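Local coordinates for hypothetical conserved protein (Geobacillus kaustophilus, PDB 2PCS) that is of unknown function but belongs to the CoxG family of the Bet v 1-like clan and probably binds a small ligand, at residues I27-K30 and G34-S37; L38-I41 and K45-A48; D49-I54 and K58-A63. All coordinates share one frame; numbering follows the deposited sequence.

In the fold
All three are surface contacts at the end of the antiparallel sheet where strand 35-42 is outermost, though Ala48 in contact 2 and Tyr61 and Ala63 in contact 3 are buried; contact 1 has no buried residue. Contact 1 sets helix 25-31 beside the start of that strand by van der Waals packing around one serine and one cysteine. Contact 2 continues along the same strand and pairs it with strand 45-52; contact 3 pairs 45-52 with strand 59-71. Backbone hydrogen bonds dominate both hairpins, which bury 476 and 513 Å² against 125 Å² in contact 1. Their residues divide into a largely apolar face near an unidentified ligand and a face of charged or amide side chains.

Contact 1. Residues I27-K30 and G34-S37; sequences ILSK and GCKS
Ser29, on helix 25-31, meets Cys35 at the start of strand 35-42 through two neighbouring touches. The serine carbonyl O rests on Cys35 CB at 3.4 Å, and the hydroxyl OG lies 3.7 Å from Cys35 SG, a packing approach rather than a bond. In both residues the heteroatom stands anti to its own backbone N (chi1 -159° for Ser29, -166° for Cys35), which swings OG and SG into each other's neighbourhood. Ser29 OG also comes to 3.9 Å from Ser37 CA, so the hydroxyl faces the strand backbone as well as the sulfur. The two carbonyl oxygens Ser29 O and Cys35 O stand 3.5 Å apart, two acceptors, neither able to donate a hydrogen bond to the other, and the helix is set against the strand by van der Waals contact over 125 Å². The next shell fixes each partner separately. Gly34, Lys36 and Ser37 are tied by backbone hydrogen bonds to Gln51 and Asp49 of strand 45-52, and the side chain of Cys35 packs on Leu50. On the helix, Leu28 leans on Phe138 and Ile27 on Glu145, both of the long helix 124-148. In chain order, short helices 15-22 and 25-31 link strand 4-12 to strand 35-42, a connection characteristic of the helix-grip fold of Bet v 1-like proteins.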
loop_
_atom_site.group_PDB
_atom_site.type_symbol
_atom_site.label_atom_id
_atom_site.label_comp_id
_atom_site.label_asym_id
_atom_site.label_seq_id
_atom_site.Cartn_x
_atom_site.Cartn_y
_atom_site.Cartn_z
ATOM N N ILE A 27 -5.009 -11.891 0.375
ATOM C CA ILE A 27 -4.815 -11.182 1.611
ATOM C C ILE A 27 -4.735 -9.643 1.367
ATOM O O ILE A 27 -5.244 -8.843 2.183
ATOM C CB ILE A 27 -3.516 -11.726 2.326
ATOM C CG1 ILE A 27 -3.630 -13.240 2.570
ATOM C CG2 ILE A 27 -3.134 -10.904 3.608
ATOM C CD1 ILE A 27 -4.502 -13.619 3.759
ATOM N N LEU A 28 -4.085 -9.244 0.271
ATOM C CA LEU A 28 -3.961 -7.847 -0.067
ATOM C C LEU A 28 -5.342 -7.253 -0.368
ATOM O O LEU A 28 -5.717 -6.215 0.198
ATOM C CB LEU A 28 -3.019 -7.650 -1.257
ATOM C CG LEU A 28 -1.546 -8.053 -1.104
ATOM C CD1 LEU A 28 -0.855 -8.322 -2.478
ATOM C CD2 LEU A 28 -0.772 -7.038 -0.314
ATOM N N SER A 29 -6.104 -7.906 -1.246
ATOM C CA SER A 29 -7.481 -7.486 -1.528
ATOM C C SER A 29 -8.286 -7.130 -0.291
ATOM O O SER A 29 -9.007 -6.137 -0.283
ATOM C CB SER A 29 -8.251 -8.554 -2.282
ATOM O OG SER A 29 -9.348 -7.909 -2.917
ATOM N N LYS A 30 -8.118 -7.958 0.740
ATOM C CA LYS A 30 -8.732 -7.817 2.022
ATOM C C LYS A 30 -8.144 -6.686 2.825
ATOM O O LYS A 30 -8.867 -6.027 3.551
ATOM C CB LYS A 30 -8.576 -9.131 2.792
ATOM C CG LYS A 30 -9.760 -10.089 2.646
ATOM C CD LYS A 30 -9.391 -11.611 2.765
ATOM C CE LYS A 30 -10.714 -12.449 2.793
ATOM N NZ LYS A 30 -10.554 -13.944 2.571
ATOM N N GLY A 34 -11.222 -0.372 0.529
ATOM C CA GLY A 34 -12.053 -0.065 -0.620
ATOM C C GLY A 34 -11.926 -1.095 -1.714
ATOM O O GLY A 34 -12.698 -1.085 -2.683
ATOM N N CYS A 35 -10.958 -1.995 -1.557
ATOM C CA CYS A 35 -10.662 -2.974 -2.569
ATOM C C CYS A 35 -11.724 -4.066 -2.619
ATOM O O CYS A 35 -11.915 -4.793 -1.659
ATOM C CB CYS A 35 -9.270 -3.549 -2.407
ATOM S SG CYS A 35 -8.780 -4.437 -3.892
ATOM N N LYS A 36 -12.433 -4.116 -3.746
ATOM C CA LYS A 36 -13.528 -5.057 -3.965
ATOM C C LYS A 36 -12.947 -6.290 -4.624
ATOM O O LYS A 36 -13.261 -7.415 -4.227
ATOM C CB LYS A 36 -14.608 -4.449 -4.856
ATOM C CG LYS A 36 -15.805 -3.818 -4.134
ATOM C CD LYS A 36 -17.048 -3.843 -5.094
ATOM C CE LYS A 36 -18.436 -3.856 -4.386
ATOM N NZ LYS A 36 -19.522 -4.088 -5.413
ATOM N N SER A 37 -12.076 -6.076 -5.614
ATOM C CA SER A 37 -11.311 -7.165 -6.218
ATOM C C SER A 37 -9.921 -6.730 -6.688
ATOM O O SER A 37 -9.730 -5.578 -7.109
ATOM C CB SER A 37 -12.085 -7.775 -7.382
ATOM O OG SER A 37 -12.755 -6.762 -8.108
#

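Contact 2. Residues L38-I41 and K45-A48; sequences LELI and KYKA
The carbonyl O of Glu39 is gripped twice from the facing strand: Lys47 N donates a hydrogen bond to it at 2.7 Å, and Tyr46 CA adds a C-H...O contact at 3.1 Å. This is the antiparallel beta hairpin of strands 35-42 and 45-52, at the edge of the sheet. The same pair closes in reverse, Glu39 N reaching Lys47 O at 2.8 Å, and further along Ile41 N meets Lys45 O at 2.9 Å in an almost straight bond (176° at the hydrogen). On the face of Leu38, Leu40, Tyr46 and Ala48, one methyl of Leu40, CD1, sits over a face of the Tyr46 ring, 3.5 Å from CE2. Leu40 gets there with CG anti to the backbone N (chi1 -162°). Tyr46 also packs on Pro25 of helix 25-31. A glycine in place of Tyr46 would probably leave Leu40 CD1 without the ring it rests on and also strip Pro25 of its aromatic neighbour. Leu38 CD2 packs against Ala48 CB (3.9 Å), and the leucine also touches Leu28 of that helix and Ile65 of strand 59-71 and lies near the unidentified ligand. On the other face the Glu39 carboxylate and Lys47 ammonium carry opposite charges but form no salt bridge, OE1 and NZ being 6.6 Å apart. Beside them, Ile41 CG2 rests on Lys47 CB at 3.9 Å.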
loop_
_atom_site.group_PDB
_atom_site.type_symbol
_atom_site.label_atom_id
_atom_site.label_comp_id
_atom_site.label_asym_id
_atom_site.label_seq_id
_atom_site.Cartn_x
_atom_site.Cartn_y
_atom_site.Cartn_z
ATOM N N LEU A 38 -8.966 -7.667 -6.580
ATOM C CA LEU A 38 -7.653 -7.597 -7.224
ATOM C C LEU A 38 -7.595 -8.699 -8.258
ATOM O O LEU A 38 -7.494 -9.865 -7.902
ATOM C CB LEU A 38 -6.513 -7.835 -6.224
ATOM C CG LEU A 38 -5.533 -6.738 -5.799
ATOM C CD1 LEU A 38 -4.405 -7.347 -4.973
ATOM C CD2 LEU A 38 -4.953 -5.958 -6.975
ATOM N N GLU A 39 -7.645 -8.334 -9.530
ATOM C CA GLU A 39 -7.535 -9.294 -10.620
ATOM C C GLU A 39 -6.125 -9.271 -11.215
ATOM O O GLU A 39 -5.628 -8.222 -11.652
ATOM C CB GLU A 39 -8.582 -8.978 -11.707
ATOM C CG GLU A 39 -8.764 -10.038 -12.797
ATOM C CD GLU A 39 -9.264 -9.471 -14.156
ATOM O OE1 GLU A 39 -9.689 -8.282 -14.221
ATOM O OE2 GLU A 39 -9.220 -10.232 -15.168
ATOM N N LEU A 40 -5.492 -10.441 -11.232
ATOM C CA LEU A 40 -4.291 -10.664 -12.036
ATOM C C LEU A 40 -4.553 -10.409 -13.528
ATOM O O LEU A 40 -5.454 -10.987 -14.130
ATOM C CB LEU A 40 -3.763 -12.084 -11.813
ATOM C CG LEU A 40 -2.325 -12.456 -12.196
ATOM C CD1 LEU A 40 -1.260 -11.810 -11.314
ATOM C CD2 LEU A 40 -2.172 -13.993 -12.197
ATOM N N ILE A 41 -3.779 -9.526 -14.130
ATOM C CA ILE A 41 -4.012 -9.194 -15.518
ATOM C C ILE A 41 -2.700 -9.340 -16.247
ATOM O O ILE A 41 -2.590 -9.075 -17.441
ATOM C CB ILE A 41 -4.632 -7.752 -15.688
ATOM C CG1 ILE A 41 -3.790 -6.711 -14.949
ATOM C CG2 ILE A 41 -6.026 -7.726 -15.121
ATOM C CD1 ILE A 41 -3.886 -5.300 -15.522
ATOM N N LYS A 45 1.098 -8.169 -11.860
ATOM C CA LYS A 45 0.325 -6.996 -12.301
ATOM C C LYS A 45 -1.146 -7.265 -12.058
ATOM O O LYS A 45 -1.693 -8.238 -12.586
ATOM C CB LYS A 45 0.557 -6.718 -13.770
ATOM C CG LYS A 45 0.039 -5.398 -14.261
ATOM C CD LYS A 45 0.443 -5.262 -15.719
ATOM C CE LYS A 45 0.172 -3.912 -16.328
ATOM N NZ LYS A 45 1.348 -3.494 -17.173
ATOM N N TYR A 46 -1.768 -6.417 -11.236
ATOM C CA TYR A 46 -3.166 -6.574 -10.878
ATOM C C TYR A 46 -3.969 -5.339 -11.241
ATOM O O TYR A 46 -3.415 -4.256 -11.461
ATOM C CB TYR A 46 -3.334 -6.879 -9.387
ATOM C CG TYR A 46 -2.451 -7.998 -8.957
ATOM C CD1 TYR A 46 -1.063 -7.810 -8.880
ATOM C CD2 TYR A 46 -2.975 -9.252 -8.664
ATOM C CE1 TYR A 46 -0.218 -8.830 -8.548
ATOM C CE2 TYR A 46 -2.125 -10.301 -8.300
ATOM C CZ TYR A 46 -0.738 -10.072 -8.245
ATOM O OH TYR A 46 0.149 -11.079 -7.886
ATOM N N LYS A 47 -5.283 -5.555 -11.296
ATOM C CA LYS A 47 -6.258 -4.528 -11.505
ATOM C C LYS A 47 -7.097 -4.550 -10.238
ATOM O O LYS A 47 -7.643 -5.580 -9.825
ATOM C CB LYS A 47 -7.110 -4.789 -12.750
ATOM C CG LYS A 47 -8.142 -3.673 -13.089
ATOM C CD LYS A 47 -8.339 -3.560 -14.585
ATOM C CE LYS A 47 -9.776 -3.168 -14.989
ATOM N NZ LYS A 47 -9.845 -1.846 -15.711
ATOM N N ALA A 48 -7.138 -3.400 -9.595
ATOM C CA ALA A 48 -7.901 -3.256 -8.395
ATOM C C ALA A 48 -9.114 -2.351 -8.677
ATOM O O ALA A 48 -9.000 -1.313 -9.345
ATOM C CB ALA A 48 -7.019 -2.706 -7.303
#

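Contact 3. Residues D49-I54 and K58-A63; sequences DLQIGI and KGKYDA
The Tyr61 ring has Leu50 O at its edge, near the ring plane, while Ile52 CD1 approaches it obliquely, 3.7 Å from CD2; the isoleucine and tyrosine side chains cross at about a right angle. With CG anti to its carbonyl carbon (chi1 -59°), Tyr61 lays its ring along the strand beside Gly59, where a CB would clash with Tyr61 CE2 and the carbonyl O of Lys58. The phenol OH hydrogen-bonds to Val57 O, in the turn between the strands. The side chain lies near the unidentified ligand, consistent with this being the ligand-facing side of a Bet v 1-like sheet. Further along this face, Leu50 CD1 packs on Ala63 CB at 3.9 Å. On the other face the Gln51 side chain crosses the extended Lys60 chain at a slant, Gln51 CG touching Lys60 CG at 3.6 Å, with OE1 and NZ too far apart to bond. The carboxylates of Asp49 and Asp62 bring like charges together, OD1 to OD2 at 4.3 Å, which would probably raise the pKa of one of them a little. Four backbone bonds stitch this antiparallel hairpin; Ile52 N reaches Gly59 O at 2.9 Å, nearly in line with the carbonyl (178°). Strand 45-52 sits between 35-42, bonded through Asp49 and Gln51, and 59-71, which reaches strand 75-84 through Asp62 and Glu83, while Ile54 packs on Leu133 and Leu134 of helix 124-148.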
loop_
_atom_site.group_PDB
_atom_site.type_symbol
_atom_site.label_atom_id
_atom_site.label_comp_id
_atom_site.label_asym_id
_atom_site.label_seq_id
_atom_site.Cartn_x
_atom_site.Cartn_y
_atom_site.Cartn_z
ATOM N N ASP A 49 -10.279 -2.804 -8.214
ATOM C CA ASP A 49 -11.522 -2.020 -8.235
ATOM C C ASP A 49 -11.684 -1.401 -6.832
ATOM O O ASP A 49 -11.993 -2.109 -5.876
ATOM C CB ASP A 49 -12.710 -2.934 -8.612
ATOM C CG ASP A 49 -14.108 -2.296 -8.295
ATOM O OD1 ASP A 49 -14.292 -1.055 -8.458
ATOM O OD2 ASP A 49 -15.033 -3.053 -7.901
ATOM N N LEU A 50 -11.418 -0.106 -6.703
ATOM C CA LEU A 50 -11.431 0.531 -5.367
ATOM C C LEU A 50 -12.665 1.413 -5.163
ATOM O O LEU A 50 -12.946 2.316 -5.957
ATOM C CB LEU A 50 -10.146 1.347 -5.116
ATOM C CG LEU A 50 -8.833 0.578 -5.239
ATOM C CD1 LEU A 50 -7.629 1.494 -5.347
ATOM C CD2 LEU A 50 -8.650 -0.367 -4.111
ATOM N N GLN A 51 -13.411 1.141 -4.107
ATOM C CA GLN A 51 -14.492 2.040 -3.729
ATOM C C GLN A 51 -14.161 2.683 -2.404
ATOM O O GLN A 51 -14.310 2.101 -1.354
ATOM C CB GLN A 51 -15.861 1.329 -3.762
ATOM C CG GLN A 51 -16.202 0.891 -5.198
ATOM C CD GLN A 51 -17.452 0.049 -5.328
ATOM O OE1 GLN A 51 -18.360 0.119 -4.493
ATOM N NE2 GLN A 51 -17.518 -0.746 -6.409
ATOM N N ILE A 52 -13.683 3.902 -2.480
ATOM C CA ILE A 52 -13.162 4.557 -1.326
ATOM C C ILE A 52 -14.207 5.508 -0.747
ATOM O O ILE A 52 -14.635 6.470 -1.424
ATOM C CB ILE A 52 -11.839 5.232 -1.679
ATOM C CG1 ILE A 52 -10.780 4.130 -1.888
ATOM C CG2 ILE A 52 -11.411 6.190 -0.570
ATOM C CD1 ILE A 52 -9.824 4.410 -3.017
ATOM N N GLY A 53 -14.613 5.206 0.497
ATOM C CA GLY A 53 -15.630 5.955 1.241
ATOM C C GLY A 53 -15.122 7.190 1.988
ATOM O O GLY A 53 -15.907 8.072 2.319
ATOM N N ILE A 54 -13.822 7.277 2.244
ATOM C CA ILE A 54 -13.296 8.432 2.954
ATOM C C ILE A 54 -13.810 9.656 2.237
ATOM O O ILE A 54 -13.438 9.898 1.093
ATOM C CB ILE A 54 -11.752 8.488 2.968
ATOM C CG1 ILE A 54 -11.179 7.299 3.716
ATOM C CG2 ILE A 54 -11.268 9.742 3.649
ATOM C CD1 ILE A 54 -9.677 7.119 3.451
ATOM N N LYS A 58 -13.641 10.572 -1.476
ATOM C CA LYS A 58 -14.670 9.613 -1.809
ATOM C C LYS A 58 -14.835 9.482 -3.346
ATOM O O LYS A 58 -14.775 10.462 -4.077
ATOM C CB LYS A 58 -15.967 10.063 -1.154
ATOM C CG LYS A 58 -17.008 9.003 -1.024
ATOM C CD LYS A 58 -18.201 9.603 -0.311
ATOM C CE LYS A 58 -19.281 8.540 -0.086
ATOM N NZ LYS A 58 -19.691 7.855 -1.381
ATOM N N GLY A 59 -15.046 8.269 -3.813
ATOM C CA GLY A 59 -14.931 7.991 -5.229
ATOM C C GLY A 59 -14.660 6.519 -5.523
ATOM O O GLY A 59 -14.337 5.716 -4.602
ATOM N N LYS A 60 -14.851 6.187 -6.805
ATOM C CA LYS A 60 -14.559 4.899 -7.368
ATOM C C LYS A 60 -13.356 5.045 -8.285
ATOM O O LYS A 60 -13.233 5.983 -9.081
ATOM C CB LYS A 60 -15.776 4.347 -8.090
ATOM C CG LYS A 60 -16.869 3.930 -7.070
ATOM C CD LYS A 60 -18.233 3.454 -7.683
ATOM C CE LYS A 60 -19.340 3.466 -6.577
ATOM N NZ LYS A 60 -20.576 2.619 -6.888
ATOM N N TYR A 61 -12.407 4.145 -8.116
ATOM C CA TYR A 61 -11.153 4.289 -8.826
ATOM C C TYR A 61 -10.806 2.949 -9.322
ATOM O O TYR A 61 -11.114 1.982 -8.664
ATOM C CB TYR A 61 -10.047 4.754 -7.884
ATOM C CG TYR A 61 -10.275 6.053 -7.192
ATOM C CD1 TYR A 61 -9.713 7.194 -7.687
ATOM C CD2 TYR A 61 -11.067 6.134 -6.029
ATOM C CE1 TYR A 61 -9.852 8.408 -7.044
ATOM C CE2 TYR A 61 -11.245 7.362 -5.366
ATOM C CZ TYR A 61 -10.600 8.490 -5.874
ATOM O OH TYR A 61 -10.752 9.732 -5.273
ATOM N N ASP A 62 -10.177 2.907 -10.484
ATOM C CA ASP A 62 -9.491 1.702 -10.962
ATOM C C ASP A 62 -7.997 1.938 -10.871
ATOM O O ASP A 62 -7.527 3.035 -11.160
ATOM C CB ASP A 62 -9.907 1.345 -12.390
ATOM C CG ASP A 62 -11.358 0.870 -12.451
ATOM O OD1 ASP A 62 -12.162 1.465 -13.193
ATOM O OD2 ASP A 62 -11.728 -0.060 -11.699
ATOM N N ALA A 63 -7.265 0.905 -10.441
ATOM C CA ALA A 63 -5.846 1.033 -10.185
ATOM C C ALA A 63 -5.156 -0.109 -10.836
ATOM O O ALA A 63 -5.605 -1.228 -10.696
ATOM C CB ALA A 63 -5.567 0.996 -8.640
#